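Local coordinates for uncharacterized protein YLR132C (Kluyveromyces marxianus, PDB 6PFQ) that probably acts as a nuclease of the 2H phosphodiesterase superfamily, an exoribonuclease that trims U6 snRNA, at residues Y105-L119 and N152-L165. Numbering follows the deposited sequence.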
loop_
_atom_site.group_PDB
_atom_site.type_symbol
_atom_site.label_atom_id
_atom_site.label_comp_id
_atom_site.label_asym_id
_atom_site.label_seq_id
_atom_site.Cartn_x
_atom_site.Cartn_y
_atom_site.Cartn_z
ATOM N N TYR A 105 6.170 -2.713 -6.498
ATOM C CA TYR A 105 6.704 -1.452 -5.960
ATOM C C TYR A 105 7.853 -1.735 -5.002
ATOM O O TYR A 105 7.731 -2.593 -4.145
ATOM C CB TYR A 105 5.639 -0.683 -5.186
ATOM C CG TYR A 105 4.571 -0.025 -6.057
ATOM C CD1 TYR A 105 4.858 1.115 -6.789
ATOM C CD2 TYR A 105 3.280 -0.559 -6.136
ATOM C CE1 TYR A 105 3.874 1.750 -7.578
ATOM C CE2 TYR A 105 2.297 0.066 -6.916
ATOM C CZ TYR A 105 2.603 1.195 -7.631
ATOM O OH TYR A 105 1.644 1.801 -8.390
ATOM N N GLU A 106 8.926 -0.945 -5.091
ATOM C CA GLU A 106 10.051 -1.057 -4.165
ATOM C C GLU A 106 9.883 -0.102 -2.991
ATOM O O GLU A 106 9.272 0.970 -3.122
ATOM C CB GLU A 106 11.342 -0.741 -4.891
ATOM C CG GLU A 106 11.723 -1.820 -5.813
ATOM C CD GLU A 106 13.090 -1.585 -6.391
ATOM O OE1 GLU A 106 13.369 -0.439 -6.793
ATOM O OE2 GLU A 106 13.873 -2.545 -6.434
ATOM N N ASN A 107 10.413 -0.500 -1.831
ATOM C CA ASN A 107 10.448 0.413 -0.695
ATOM C C ASN A 107 11.625 1.381 -0.853
ATOM O O ASN A 107 12.324 1.375 -1.871
ATOM C CB ASN A 107 10.490 -0.343 0.632
ATOM C CG ASN A 107 11.773 -1.161 0.807
ATOM O OD1 ASN A 107 12.468 -1.441 -0.150
ATOM N ND2 ASN A 107 12.082 -1.530 2.058
ATOM N N PHE A 108 11.893 2.191 0.195
ATOM C CA PHE A 108 12.767 3.365 0.034
ATOM C C PHE A 108 14.215 2.996 -0.291
ATOM O O PHE A 108 14.911 3.769 -0.956
ATOM C CB PHE A 108 12.729 4.199 1.312
ATOM C CG PHE A 108 13.591 3.620 2.402
ATOM C CD1 PHE A 108 13.205 2.459 3.069
ATOM C CD2 PHE A 108 14.796 4.223 2.747
ATOM C CE1 PHE A 108 14.016 1.904 4.071
ATOM C CE2 PHE A 108 15.605 3.677 3.729
ATOM C CZ PHE A 108 15.220 2.528 4.405
ATOM N N ASP A 109 14.708 1.839 0.167
ATOM C CA ASP A 109 16.094 1.434 -0.052
ATOM C C ASP A 109 16.190 0.280 -1.033
ATOM O O ASP A 109 17.273 -0.293 -1.216
ATOM C CB ASP A 109 16.780 1.064 1.264
ATOM C CG ASP A 109 16.158 -0.145 1.943
ATOM O OD1 ASP A 109 15.098 -0.634 1.481
ATOM O OD2 ASP A 109 16.722 -0.601 2.959
ATOM N N ALA A 110 15.082 -0.033 -1.702
ATOM C CA ALA A 110 14.957 -1.124 -2.672
ATOM C C ALA A 110 15.269 -2.496 -2.052
ATOM O O ALA A 110 15.535 -3.477 -2.769
ATOM C CB ALA A 110 15.809 -0.881 -3.929
ATOM N N SER A 111 15.176 -2.620 -0.733
ATOM C CA SER A 111 15.448 -3.930 -0.147
ATOM C C SER A 111 14.256 -4.879 -0.286
ATOM O O SER A 111 14.452 -6.105 -0.240
ATOM C CB SER A 111 15.802 -3.807 1.333
ATOM O OG SER A 111 14.791 -3.105 2.033
ATOM N N LEU A 112 13.039 -4.334 -0.418
ATOM C CA LEU A 112 11.832 -5.146 -0.476
ATOM C C LEU A 112 11.052 -4.794 -1.723
ATOM O O LEU A 112 11.018 -3.625 -2.130
ATOM C CB LEU A 112 10.955 -4.919 0.751
ATOM C CG LEU A 112 11.581 -5.298 2.109
ATOM C CD1 LEU A 112 10.663 -4.866 3.284
ATOM C CD2 LEU A 112 11.838 -6.793 2.145
ATOM N N GLN A 113 10.411 -5.805 -2.318
ATOM C CA GLN A 113 9.638 -5.608 -3.538
ATOM C C GLN A 113 8.224 -6.088 -3.259
ATOM O O GLN A 113 8.023 -7.259 -2.949
ATOM C CB GLN A 113 10.298 -6.359 -4.716
ATOM C CG GLN A 113 11.677 -5.693 -4.988
ATOM C CD GLN A 113 12.475 -6.313 -6.114
ATOM O OE1 GLN A 113 12.307 -7.491 -6.422
ATOM N NE2 GLN A 113 13.411 -5.520 -6.702
ATOM N N PHE A 114 7.261 -5.170 -3.324
ATOM C CA PHE A 114 5.889 -5.429 -2.924
ATOM C C PHE A 114 5.037 -5.765 -4.127
ATOM O O PHE A 114 4.979 -4.980 -5.074
ATOM C CB PHE A 114 5.324 -4.184 -2.249
ATOM C CG PHE A 114 5.869 -3.972 -0.850
ATOM C CD1 PHE A 114 7.104 -3.357 -0.668
ATOM C CD2 PHE A 114 5.145 -4.376 0.255
ATOM C CE1 PHE A 114 7.635 -3.178 0.631
ATOM C CE2 PHE A 114 5.649 -4.162 1.543
ATOM C CZ PHE A 114 6.897 -3.566 1.705
ATOM N N LEU A 115 4.341 -6.895 -4.054
ATOM C CA LEU A 115 3.403 -7.305 -5.092
ATOM C C LEU A 115 2.052 -6.672 -4.775
ATOM O O LEU A 115 1.503 -6.912 -3.694
ATOM C CB LEU A 115 3.293 -8.837 -5.084
ATOM C CG LEU A 115 2.361 -9.418 -6.150
ATOM C CD1 LEU A 115 2.977 -9.256 -7.552
ATOM C CD2 LEU A 115 2.068 -10.915 -5.842
ATOM N N ALA A 116 1.513 -5.884 -5.709
ATOM C CA ALA A 116 0.404 -4.982 -5.457
ATOM C C ALA A 116 -0.567 -5.024 -6.632
ATOM O O ALA A 116 -0.235 -5.487 -7.739
ATOM C CB ALA A 116 0.919 -3.527 -5.228
ATOM N N VAL A 117 -1.768 -4.487 -6.394
ATOM C CA VAL A 117 -2.725 -4.180 -7.466
ATOM C C VAL A 117 -3.187 -2.742 -7.284
ATOM O O VAL A 117 -3.378 -2.279 -6.154
ATOM C CB VAL A 117 -3.932 -5.159 -7.448
ATOM C CG1 VAL A 117 -4.830 -4.912 -8.719
ATOM C CG2 VAL A 117 -3.404 -6.637 -7.377
ATOM N N GLY A 118 -3.298 -2.004 -8.393
ATOM C CA GLY A 118 -3.733 -0.620 -8.305
ATOM C C GLY A 118 -5.209 -0.465 -7.952
ATOM O O GLY A 118 -6.054 -1.322 -8.224
ATOM N N LEU A 119 -5.546 0.677 -7.353
ATOM C CA LEU A 119 -6.961 0.919 -7.059
ATOM C C LEU A 119 -7.764 1.175 -8.331
ATOM O O LEU A 119 -7.261 1.744 -9.313
ATOM C CB LEU A 119 -7.123 2.130 -6.145
ATOM C CG LEU A 119 -7.334 1.751 -4.652
ATOM C CD1 LEU A 119 -6.103 0.960 -4.118
ATOM C CD2 LEU A 119 -7.563 3.003 -3.800
ATOM N N ASN A 152 -0.492 6.301 -8.335
ATOM C CA ASN A 152 0.079 5.050 -7.840
ATOM C C ASN A 152 -0.655 4.482 -6.634
ATOM O O ASN A 152 -0.116 3.594 -5.983
ATOM C CB ASN A 152 1.582 5.177 -7.520
ATOM C CG ASN A 152 1.890 6.300 -6.496
ATOM O OD1 ASN A 152 1.093 6.578 -5.575
ATOM N ND2 ASN A 152 3.059 6.937 -6.657
ATOM N N LEU A 153 -1.893 4.903 -6.362
ATOM C CA LEU A 153 -2.640 4.273 -5.272
ATOM C C LEU A 153 -2.739 2.781 -5.506
ATOM O O LEU A 153 -3.082 2.362 -6.607
ATOM C CB LEU A 153 -4.055 4.841 -5.160
ATOM C CG LEU A 153 -4.097 6.307 -4.680
ATOM C CD1 LEU A 153 -5.566 6.812 -4.833
ATOM C CD2 LEU A 153 -3.602 6.384 -3.217
ATOM N N HIS A 154 -2.476 1.984 -4.465
ATOM C CA HIS A 154 -2.475 0.530 -4.632
ATOM C C HIS A 154 -2.711 -0.154 -3.290
ATOM O O HIS A 154 -2.626 0.466 -2.234
ATOM C CB HIS A 154 -1.140 0.056 -5.218
ATOM C CG HIS A 154 0.031 0.316 -4.312
ATOM N ND1 HIS A 154 0.658 1.548 -4.232
ATOM C CD2 HIS A 154 0.690 -0.503 -3.450
ATOM C CE1 HIS A 154 1.671 1.471 -3.374
ATOM N NE2 HIS A 154 1.696 0.246 -2.874
ATOM N N VAL A 155 -3.006 -1.461 -3.346
ATOM C CA VAL A 155 -2.921 -2.337 -2.174
ATOM C C VAL A 155 -1.816 -3.344 -2.423
ATOM O O VAL A 155 -1.843 -4.031 -3.446
ATOM C CB VAL A 155 -4.237 -3.090 -1.927
ATOM C CG1 VAL A 155 -4.043 -4.148 -0.767
ATOM C CG2 VAL A 155 -5.381 -2.082 -1.680
ATOM N N SER A 156 -0.871 -3.470 -1.471
ATOM C CA SER A 156 0.137 -4.513 -1.552
ATOM C C SER A 156 -0.349 -5.783 -0.860
ATOM O O SER A 156 -0.950 -5.737 0.229
ATOM C CB SER A 156 1.455 -4.061 -0.921
ATOM O OG SER A 156 2.050 -3.075 -1.755
ATOM N N PHE A 157 -0.081 -6.924 -1.500
ATOM C CA PHE A 157 -0.541 -8.216 -0.988
ATOM C C PHE A 157 0.590 -9.123 -0.519
ATOM O O PHE A 157 0.352 -10.027 0.289
ATOM C CB PHE A 157 -1.362 -8.950 -2.060
ATOM C CG PHE A 157 -2.657 -8.247 -2.381
ATOM C CD1 PHE A 157 -3.764 -8.421 -1.571
ATOM C CD2 PHE A 157 -2.739 -7.378 -3.469
ATOM C CE1 PHE A 157 -4.971 -7.770 -1.846
ATOM C CE2 PHE A 157 -3.931 -6.717 -3.737
ATOM C CZ PHE A 157 -5.041 -6.890 -2.915
ATOM N N GLY A 158 1.790 -8.936 -1.051
ATOM C CA GLY A 158 2.905 -9.786 -0.679
ATOM C C GLY A 158 4.175 -8.984 -0.762
ATOM O O GLY A 158 4.197 -7.912 -1.366
ATOM N N VAL A 159 5.243 -9.504 -0.153
ATOM C CA VAL A 159 6.500 -8.756 -0.175
ATOM C C VAL A 159 7.643 -9.745 -0.303
ATOM O O VAL A 159 7.684 -10.745 0.419
ATOM C CB VAL A 159 6.639 -7.856 1.073
ATOM C CG1 VAL A 159 6.629 -8.676 2.360
ATOM C CG2 VAL A 159 7.919 -6.967 0.945
ATOM N N ALA A 160 8.545 -9.484 -1.237
ATOM C CA ALA A 160 9.722 -10.322 -1.468
ATOM C C ALA A 160 10.990 -9.515 -1.196
ATOM O O ALA A 160 10.993 -8.281 -1.309
ATOM C CB ALA A 160 9.762 -10.835 -2.904
ATOM N N GLN A 161 12.069 -10.217 -0.845
ATOM C CA GLN A 161 13.373 -9.576 -0.712
ATOM C C GLN A 161 13.969 -9.342 -2.088
ATOM O O GLN A 161 13.844 -10.171 -2.994
ATOM C CB GLN A 161 14.323 -10.460 0.111
ATOM C CG GLN A 161 13.837 -10.616 1.544
ATOM C CD GLN A 161 14.744 -11.501 2.401
ATOM O OE1 GLN A 161 15.184 -11.081 3.467
ATOM N NE2 GLN A 161 14.997 -12.717 1.949
ATOM N N ASN A 162 14.618 -8.204 -2.251
ATOM C CA ASN A 162 15.330 -7.944 -3.503
ATOM C C ASN A 162 16.664 -8.689 -3.462
ATOM O O ASN A 162 17.596 -8.261 -2.768
ATOM C CB ASN A 162 15.527 -6.443 -3.692
ATOM C CG ASN A 162 16.307 -6.101 -4.961
ATOM O OD1 ASN A 162 16.603 -6.984 -5.796
ATOM N ND2 ASN A 162 16.619 -4.804 -5.123
ATOM N N ALA A 163 16.771 -9.790 -4.215
ATOM C CA ALA A 163 18.032 -10.537 -4.231
ATOM C C ALA A 163 19.176 -9.729 -4.830
ATOM O O ALA A 163 20.346 -10.030 -4.558
ATOM C CB ALA A 163 17.889 -11.837 -5.024
ATOM N N TYR A 164 18.878 -8.665 -5.565
ATOM C CA TYR A 164 19.911 -7.933 -6.297
ATOM C C TYR A 164 20.239 -6.614 -5.634
ATOM O O TYR A 164 20.858 -5.753 -6.259
ATOM C CB TYR A 164 19.481 -7.726 -7.760
ATOM C CG TYR A 164 19.190 -9.073 -8.357
ATOM C CD1 TYR A 164 20.200 -9.819 -8.943
ATOM C CD2 TYR A 164 17.902 -9.622 -8.293
ATOM C CE1 TYR A 164 19.940 -11.088 -9.454
ATOM C CE2 TYR A 164 17.636 -10.883 -8.804
ATOM C CZ TYR A 164 18.661 -11.602 -9.388
ATOM O OH TYR A 164 18.401 -12.839 -9.904
ATOM N N LEU A 165 19.828 -6.459 -4.372
ATOM C CA LEU A 165 19.965 -5.213 -3.629
ATOM C C LEU A 165 21.376 -4.637 -3.688
ATOM O O LEU A 165 21.552 -3.415 -3.786
ATOM C CB LEU A 165 19.591 -5.451 -2.159
ATOM C CG LEU A 165 19.839 -4.268 -1.223
ATOM C CD1 LEU A 165 18.986 -3.072 -1.681
ATOM C CD2 LEU A 165 19.458 -4.665 0.187
HETATM O O HOH W 1 -1.053 1.780 -8.635
HETATM O O HOH W 2 11.968 -9.967 -5.355
HETATM O O HOH W 3 15.582 -6.512 -8.363
#
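The HxS motif of a 2H phosphodiesterase, His154 to Ser156, sits on strand 154-161, which pairs antiparallel with strand 112-119. The His154 ring stacks face to face on Tyr105, with centroids 4.2 Å apart and planes at 26°. CE2 of Tyr105 lies over one imidazole face, offset toward its rim. His154 ND1 donates to Asn152 O at 2.8 Å, in the ring plane, which fixes the ring's rotation. His154 NE2 and Ser156 OG both hydrogen-bond one glycerol, probably from the crystallisation liquor. It lies where His154, Ser156 and Asn152 bind UMP, absent from this model. With an alanine here in place of His154, Tyr105 would probably lose its stacking partner, Asn152 O its imidazole donor and the UMP site its histidine. Midway along the ladder is a classic beta bulge: Leu115 O accepts from Phe157 N at 2.7 Å and weakly from Gly158 N. Past it, Val159 CG2 sits over the centre of the Phe114 ring, 3.6 Å from its centroid, in a CH-pi contact. At the far end the Asn162 amide stacks on that of Gln113, planes 17° apart. Asn162 ND2 donates in plane to Ala110 O at 2.9 Å and also bonds Ser172 OG of helix 169-186.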